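Local coordinates for protein probable chitinase A (Chromobacterium violaceum, PDB 4TX8) that probably hydrolyses chitin internally as a family 18 glycoside hydrolase and binds the polymer, at residues Tyr260-Phe265 and Ile289-Tyr294; Met322-Phe327 and Gln386-Phe391. All coordinates share one frame; numbering follows the deposited sequence.

In the fold
Both contacts lie in the GH18 catalytic domain, a TIM barrel, and their centres are about 14 Å apart. Contact 1 is the deeper: all its touching residues are buried, and it sets the loop after strand 251-254 against barrel strand 288-292. Contact 2, about 20 Å from the centre of the chain, joins the end of helix 313-325 to the loop before strand 393-397 and is partly buried. That helix connects them, since Val261 and Gln262 pack on Leu323. The chemistry follows the depth: contact 1 pairs valine methyls and sets one amide against a buried tyrosine hydroxyl, whereas contact 2 combines an isoleucine-aromatic cluster with a carboxylate and a bound water at its edge.

Contact 1 (Tyr260-Phe265 and Ile289-Tyr294); sequences YVQGGF and IHVQYY
Val261 meets Val291 through a single methyl from each residue, CG2 to CG2 at 4.0 Å, and this apolar touch is the close-packed part of the contact. Both methyls lie opposite the carbonyl carbon of their own residue, and at Val291 this leaves CG1 on the other branch, where it covers the rim of one face of the Tyr293 ring. Gln262 continues the packing: its OE1 rests against the same valine, 3.8 Å from Val291 CG1, with apolar methyls in place of a hydrogen-bond donor. This buried oxygen has no polar partner in the model.

The polar side is held more loosely. Gln262 bends at chi2 (95°), which brings its amide beside the phenol of Tyr293, with the amide and ring planes 55° apart. NE2 approaches at the ring edge and lies 2.9 Å from Tyr293 OH, but the N-H...O angle of 118° makes this a weak bond. The stronger hold on the amide nitrogen is the carbonyl of Gly319 in helix 313-325, whose Leu323 also packs on Val261 and Gln262. All the touching residues are buried, so even this looser side is closed off from solvent, with helix 313-325 against Gln262 and Phe347 against Tyr293. Next in sequence, Gln292 NE2 hydrogen-bonds OD1 of the calcium ligand Asp218. The contact thus seats a beta-alpha loop on the following parallel strand of the GH18 TIM barrel.

Contact 2 (Met322-Phe327 and Gln386-Phe391); sequences MLIEGF and QAYPAF
Ile324 lays its CD1 methyl over one face of the Tyr388 ring, a CH-pi contact 4.0 Å from the ring centroid and 15° off its normal. It joins helix 313-325 of the TIM barrel to the loop leading into strand 393-397. The two branches of Ile324 share the work: CG1, anti to the carbonyl carbon (chi1 -60°), carries CD1 to the face, while CG2, anti to the backbone N, reaches the ring at CE1, 3.7 Å away. Across the ring, the carbonyl oxygen of Gln386 lies over the centre of the opposite face, so the phenol is sandwiched between a methyl and its own loop.

CD1 also meets the edge of Phe391, at 4.1 Å from CD1 of that ring. A type I turn from Tyr388 to Phe391, closed by the Phe391 N to Tyr388 O bond, brings both aromatics to one isoleucine. Around them, Val345 of strand 345-350 touches Ile324 and Phe391, and Leu373 of helix 363-375 packs on both rings.

Glu325 brings its carboxylate to the hydroxyl edge of Tyr388, but the model is too tight there for the pairing to be trusted. A water donates to Glu325 OE1 at 3.1 Å and weakly accepts from the poorly ordered Gln386 NE2 at 3.2 Å.

Contact 1 (Tyr260-Phe265 and Ile289-Tyr294)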
loop_
_atom_site.group_PDB
_atom_site.type_symbol
_atom_site.label_atom_id
_atom_site.label_comp_id
_atom_site.label_asym_id
_atom_site.label_seq_id
_atom_site.Cartn_x
_atom_site.Cartn_y
_atom_site.Cartn_z
ATOM N N TYR A 260 9.562 -1.999 -12.258
ATOM C CA TYR A 260 10.801 -1.958 -11.482
ATOM C C TYR A 260 11.208 -3.331 -10.957
ATOM O O TYR A 260 12.348 -3.524 -10.531
ATOM C CB TYR A 260 10.667 -0.993 -10.301
ATOM C CG TYR A 260 10.563 0.465 -10.686
ATOM C CD1 TYR A 260 9.353 1.011 -11.097
ATOM C CD2 TYR A 260 11.672 1.299 -10.623
ATOM C CE1 TYR A 260 9.254 2.351 -11.443
ATOM C CE2 TYR A 260 11.583 2.634 -10.965
ATOM C CZ TYR A 260 10.373 3.154 -11.375
ATOM O OH TYR A 260 10.285 4.483 -11.717
ATOM N N VAL A 261 10.274 -4.279 -10.972
ATOM C CA VAL A 261 10.529 -5.599 -10.405
ATOM C C VAL A 261 10.392 -6.694 -11.465
ATOM O O VAL A 261 11.381 -7.081 -12.087
ATOM C CB VAL A 261 9.585 -5.884 -9.219
ATOM C CG1 VAL A 261 9.947 -7.200 -8.541
ATOM C CG2 VAL A 261 9.665 -4.747 -8.216
ATOM N N GLN A 262 9.171 -7.179 -11.683
ATOM C CA GLN A 262 8.953 -8.271 -12.628
ATOM C C GLN A 262 9.293 -7.863 -14.060
ATOM O O GLN A 262 9.547 -8.719 -14.909
ATOM C CB GLN A 262 7.508 -8.770 -12.551
ATOM C CG GLN A 262 7.154 -9.453 -11.228
ATOM C CD GLN A 262 6.513 -8.502 -10.230
ATOM O OE1 GLN A 262 6.646 -7.284 -10.348
ATOM N NE2 GLN A 262 5.803 -9.058 -9.248
ATOM N N GLY A 263 9.311 -6.558 -14.323
ATOM C CA GLY A 263 9.728 -6.046 -15.618
ATOM C C GLY A 263 11.123 -6.510 -16.006
ATOM O O GLY A 263 11.437 -6.639 -17.188
ATOM N N GLY A 264 11.956 -6.772 -15.000
ATOM C CA GLY A 264 13.315 -7.239 -15.215
ATOM C C GLY A 264 13.408 -8.544 -15.983
ATOM O O GLY A 264 14.432 -8.838 -16.603
ATOM N N PHE A 265 12.341 -9.336 -15.934
ATOM C CA PHE A 265 12.275 -10.595 -16.672
ATOM C C PHE A 265 12.391 -10.347 -18.168
ATOM O O PHE A 265 12.956 -11.147 -18.907
ATOM C CB PHE A 265 10.965 -11.325 -16.352
ATOM C CG PHE A 265 10.734 -12.570 -17.171
ATOM C CD1 PHE A 265 11.706 -13.553 -17.259
ATOM C CD2 PHE A 265 9.528 -12.769 -17.828
ATOM C CE1 PHE A 265 11.490 -14.704 -18.007
ATOM C CE2 PHE A 265 9.303 -13.916 -18.574
ATOM C CZ PHE A 265 10.288 -14.886 -18.663
ATOM N N ILE A 289 6.819 -7.378 0.512
ATOM C CA ILE A 289 6.787 -6.541 -0.675
ATOM C C ILE A 289 5.429 -6.695 -1.339
ATOM O O ILE A 289 4.975 -7.807 -1.605
ATOM C CB ILE A 289 7.913 -6.880 -1.678
ATOM C CG1 ILE A 289 7.737 -6.053 -2.956
ATOM C CG2 ILE A 289 7.951 -8.375 -1.991
ATOM C CD1 ILE A 289 8.870 -6.190 -3.943
ATOM N N HIS A 290 4.759 -5.571 -1.563
ATOM C CA HIS A 290 3.494 -5.579 -2.278
ATOM C C HIS A 290 3.607 -4.692 -3.507
ATOM O O HIS A 290 3.415 -3.474 -3.442
ATOM C CB HIS A 290 2.343 -5.133 -1.374
ATOM C CG HIS A 290 2.736 -4.128 -0.336
ATOM N ND1 HIS A 290 3.294 -2.909 -0.650
ATOM C CD2 HIS A 290 2.638 -4.161 1.015
ATOM C CE1 HIS A 290 3.527 -2.232 0.463
ATOM N NE2 HIS A 290 3.137 -2.969 1.486
ATOM N N VAL A 291 3.947 -5.323 -4.623
ATOM C CA VAL A 291 4.110 -4.633 -5.890
ATOM C C VAL A 291 2.794 -3.978 -6.301
ATOM O O VAL A 291 1.714 -4.524 -6.080
ATOM C CB VAL A 291 4.612 -5.606 -6.983
ATOM C CG1 VAL A 291 4.334 -5.076 -8.381
ATOM C CG2 VAL A 291 6.098 -5.876 -6.797
ATOM N N GLN A 292 2.890 -2.780 -6.864
ATOM C CA GLN A 292 1.719 -2.078 -7.360
ATOM C C GLN A 292 1.356 -2.603 -8.745
ATOM O O GLN A 292 2.056 -2.355 -9.723
ATOM C CB GLN A 292 1.975 -0.566 -7.382
ATOM C CG GLN A 292 2.215 0.020 -5.986
ATOM C CD GLN A 292 2.789 1.430 -6.005
ATOM O OE1 GLN A 292 3.081 1.982 -7.062
ATOM N NE2 GLN A 292 2.945 2.019 -4.826
ATOM N N TYR A 293 0.265 -3.352 -8.819
ATOM C CA TYR A 293 -0.193 -3.877 -10.096
ATOM C C TYR A 293 -1.234 -2.948 -10.706
ATOM O O TYR A 293 -2.315 -3.382 -11.107
ATOM C CB TYR A 293 -0.750 -5.290 -9.924
ATOM C CG TYR A 293 0.292 -6.262 -9.427
ATOM C CD1 TYR A 293 1.206 -6.833 -10.301
ATOM C CD2 TYR A 293 0.372 -6.599 -8.081
ATOM C CE1 TYR A 293 2.172 -7.718 -9.849
ATOM C CE2 TYR A 293 1.331 -7.481 -7.623
ATOM C CZ TYR A 293 2.227 -8.039 -8.509
ATOM O OH TYR A 293 3.181 -8.918 -8.049
ATOM N N TYR A 294 -0.903 -1.662 -10.766
ATOM C CA TYR A 294 -1.779 -0.692 -11.413
ATOM C C TYR A 294 -0.987 0.434 -12.062
ATOM O O TYR A 294 0.195 0.626 -11.765
ATOM C CB TYR A 294 -2.799 -0.114 -10.421
ATOM C CG TYR A 294 -2.267 0.264 -9.047
ATOM C CD1 TYR A 294 -2.128 -0.695 -8.049
ATOM C CD2 TYR A 294 -1.943 1.582 -8.737
ATOM C CE1 TYR A 294 -1.661 -0.361 -6.793
ATOM C CE2 TYR A 294 -1.476 1.927 -7.477
ATOM C CZ TYR A 294 -1.337 0.948 -6.513
ATOM O OH TYR A 294 -0.876 1.270 -5.259
#

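Contact 2 (Met322-Phe327 and Gln386-Phe391)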
loop_
_atom_site.group_PDB
_atom_site.type_symbol
_atom_site.label_atom_id
_atom_site.label_comp_id
_atom_site.label_asym_id
_atom_site.label_seq_id
_atom_site.Cartn_x
_atom_site.Cartn_y
_atom_site.Cartn_z
ATOM N N MET A 322 6.062 -14.940 -9.559
ATOM C CA MET A 322 7.403 -14.537 -9.970
ATOM C C MET A 322 8.267 -14.159 -8.769
ATOM O O MET A 322 9.449 -14.499 -8.714
ATOM C CB MET A 322 7.335 -13.375 -10.962
ATOM C CG MET A 322 6.753 -13.763 -12.313
ATOM S SD MET A 322 6.738 -12.408 -13.495
ATOM C CE MET A 322 8.496 -12.099 -13.683
ATOM N N LEU A 323 7.668 -13.478 -7.797
ATOM C CA LEU A 323 8.402 -13.053 -6.609
ATOM C C LEU A 323 8.721 -14.223 -5.683
ATOM O O LEU A 323 9.722 -14.202 -4.970
ATOM C CB LEU A 323 7.616 -11.983 -5.852
ATOM C CG LEU A 323 7.678 -10.587 -6.475
ATOM C CD1 LEU A 323 6.662 -9.661 -5.832
ATOM C CD2 LEU A 323 9.081 -10.015 -6.341
ATOM N N ILE A 324 7.876 -15.248 -5.704
ATOM C CA ILE A 324 8.070 -16.399 -4.827
ATOM C C ILE A 324 8.949 -17.479 -5.462
ATOM O O ILE A 324 9.848 -18.010 -4.807
ATOM C CB ILE A 324 6.718 -17.012 -4.406
ATOM C CG1 ILE A 324 5.887 -15.969 -3.651
ATOM C CG2 ILE A 324 6.932 -18.250 -3.542
ATOM C CD1 ILE A 324 4.482 -16.421 -3.314
ATOM N N GLU A 325 8.703 -17.804 -6.729
ATOM C CA GLU A 325 9.484 -18.846 -7.402
ATOM C C GLU A 325 10.833 -18.325 -7.874
ATOM O O GLU A 325 11.809 -19.070 -7.948
ATOM C CB GLU A 325 8.738 -19.419 -8.613
ATOM C CG GLU A 325 7.235 -19.524 -8.481
ATOM C CD GLU A 325 6.781 -20.747 -7.728
ATOM O OE1 GLU A 325 7.612 -21.384 -7.047
ATOM O OE2 GLU A 325 5.576 -21.068 -7.821
ATOM N N GLY A 326 10.879 -17.042 -8.210
ATOM C CA GLY A 326 12.057 -16.474 -8.834
ATOM C C GLY A 326 11.913 -16.502 -10.342
ATOM O O GLY A 326 11.015 -17.155 -10.874
ATOM N N PHE A 327 12.799 -15.795 -11.032
ATOM C CA PHE A 327 12.732 -15.697 -12.483
ATOM C C PHE A 327 14.049 -15.185 -13.057
ATOM O O PHE A 327 14.802 -14.491 -12.371
ATOM C CB PHE A 327 11.573 -14.787 -12.907
ATOM C CG PHE A 327 11.642 -13.399 -12.333
ATOM C CD1 PHE A 327 11.062 -13.110 -11.105
ATOM C CD2 PHE A 327 12.270 -12.379 -13.031
ATOM C CE1 PHE A 327 11.118 -11.828 -10.576
ATOM C CE2 PHE A 327 12.328 -11.097 -12.512
ATOM C CZ PHE A 327 11.751 -10.821 -11.282
ATOM N N GLN A 386 2.901 -25.035 -6.205
ATOM C CA GLN A 386 2.354 -25.559 -4.964
ATOM C C GLN A 386 1.573 -24.458 -4.260
ATOM O O GLN A 386 1.748 -23.277 -4.559
ATOM C CB GLN A 386 3.463 -26.096 -4.059
ATOM C CG GLN A 386 4.635 -25.141 -3.873
ATOM C CD GLN A 386 5.559 -25.566 -2.745
ATOM O OE1 GLN A 386 5.111 -26.081 -1.721
ATOM N NE2 GLN A 386 6.857 -25.351 -2.930
ATOM N N ALA A 387 0.706 -24.845 -3.333
ATOM C CA ALA A 387 -0.067 -23.877 -2.571
ATOM C C ALA A 387 0.843 -23.079 -1.646
ATOM O O ALA A 387 1.863 -23.587 -1.179
ATOM C CB ALA A 387 -1.159 -24.575 -1.777
ATOM N N TYR A 388 0.480 -21.823 -1.401
ATOM C CA TYR A 388 1.198 -20.993 -0.442
ATOM C C TYR A 388 0.280 -20.596 0.702
ATOM O O TYR A 388 -0.291 -19.502 0.689
ATOM C CB TYR A 388 1.758 -19.735 -1.105
ATOM C CG TYR A 388 2.509 -19.983 -2.387
ATOM C CD1 TYR A 388 3.684 -20.724 -2.397
ATOM C CD2 TYR A 388 2.050 -19.462 -3.587
ATOM C CE1 TYR A 388 4.372 -20.945 -3.570
ATOM C CE2 TYR A 388 2.731 -19.677 -4.762
ATOM C CZ TYR A 388 3.889 -20.417 -4.748
ATOM O OH TYR A 388 4.561 -20.627 -5.923
ATOM N N PRO A 389 0.135 -21.479 1.700
ATOM C CA PRO A 389 -0.758 -21.198 2.829
ATOM C C PRO A 389 -0.344 -19.966 3.637
ATOM O O PRO A 389 -1.178 -19.407 4.349
ATOM C CB PRO A 389 -0.663 -22.474 3.682
ATOM C CG PRO A 389 0.593 -23.158 3.237
ATOM C CD PRO A 389 0.751 -22.815 1.793
ATOM N N ALA A 390 0.911 -19.539 3.516
ATOM C CA ALA A 390 1.392 -18.388 4.274
ATOM C C ALA A 390 1.535 -17.118 3.429
ATOM O O ALA A 390 2.211 -16.179 3.847
ATOM C CB ALA A 390 2.722 -18.719 4.939
ATOM N N PHE A 391 0.910 -17.087 2.253
ATOM C CA PHE A 391 0.906 -15.878 1.426
ATOM C C PHE A 391 0.399 -14.697 2.254
ATOM O O PHE A 391 -0.638 -14.799 2.905
ATOM C CB PHE A 391 0.045 -16.070 0.174
ATOM C CG PHE A 391 0.097 -14.909 -0.779
ATOM C CD1 PHE A 391 1.170 -14.752 -1.642
ATOM C CD2 PHE A 391 -0.922 -13.968 -0.806
ATOM C CE1 PHE A 391 1.226 -13.677 -2.516
ATOM C CE2 PHE A 391 -0.873 -12.892 -1.679
ATOM C CZ PHE A 391 0.202 -12.747 -2.533
HETATM O O HOH W 1 7.807 -22.603 -4.192
#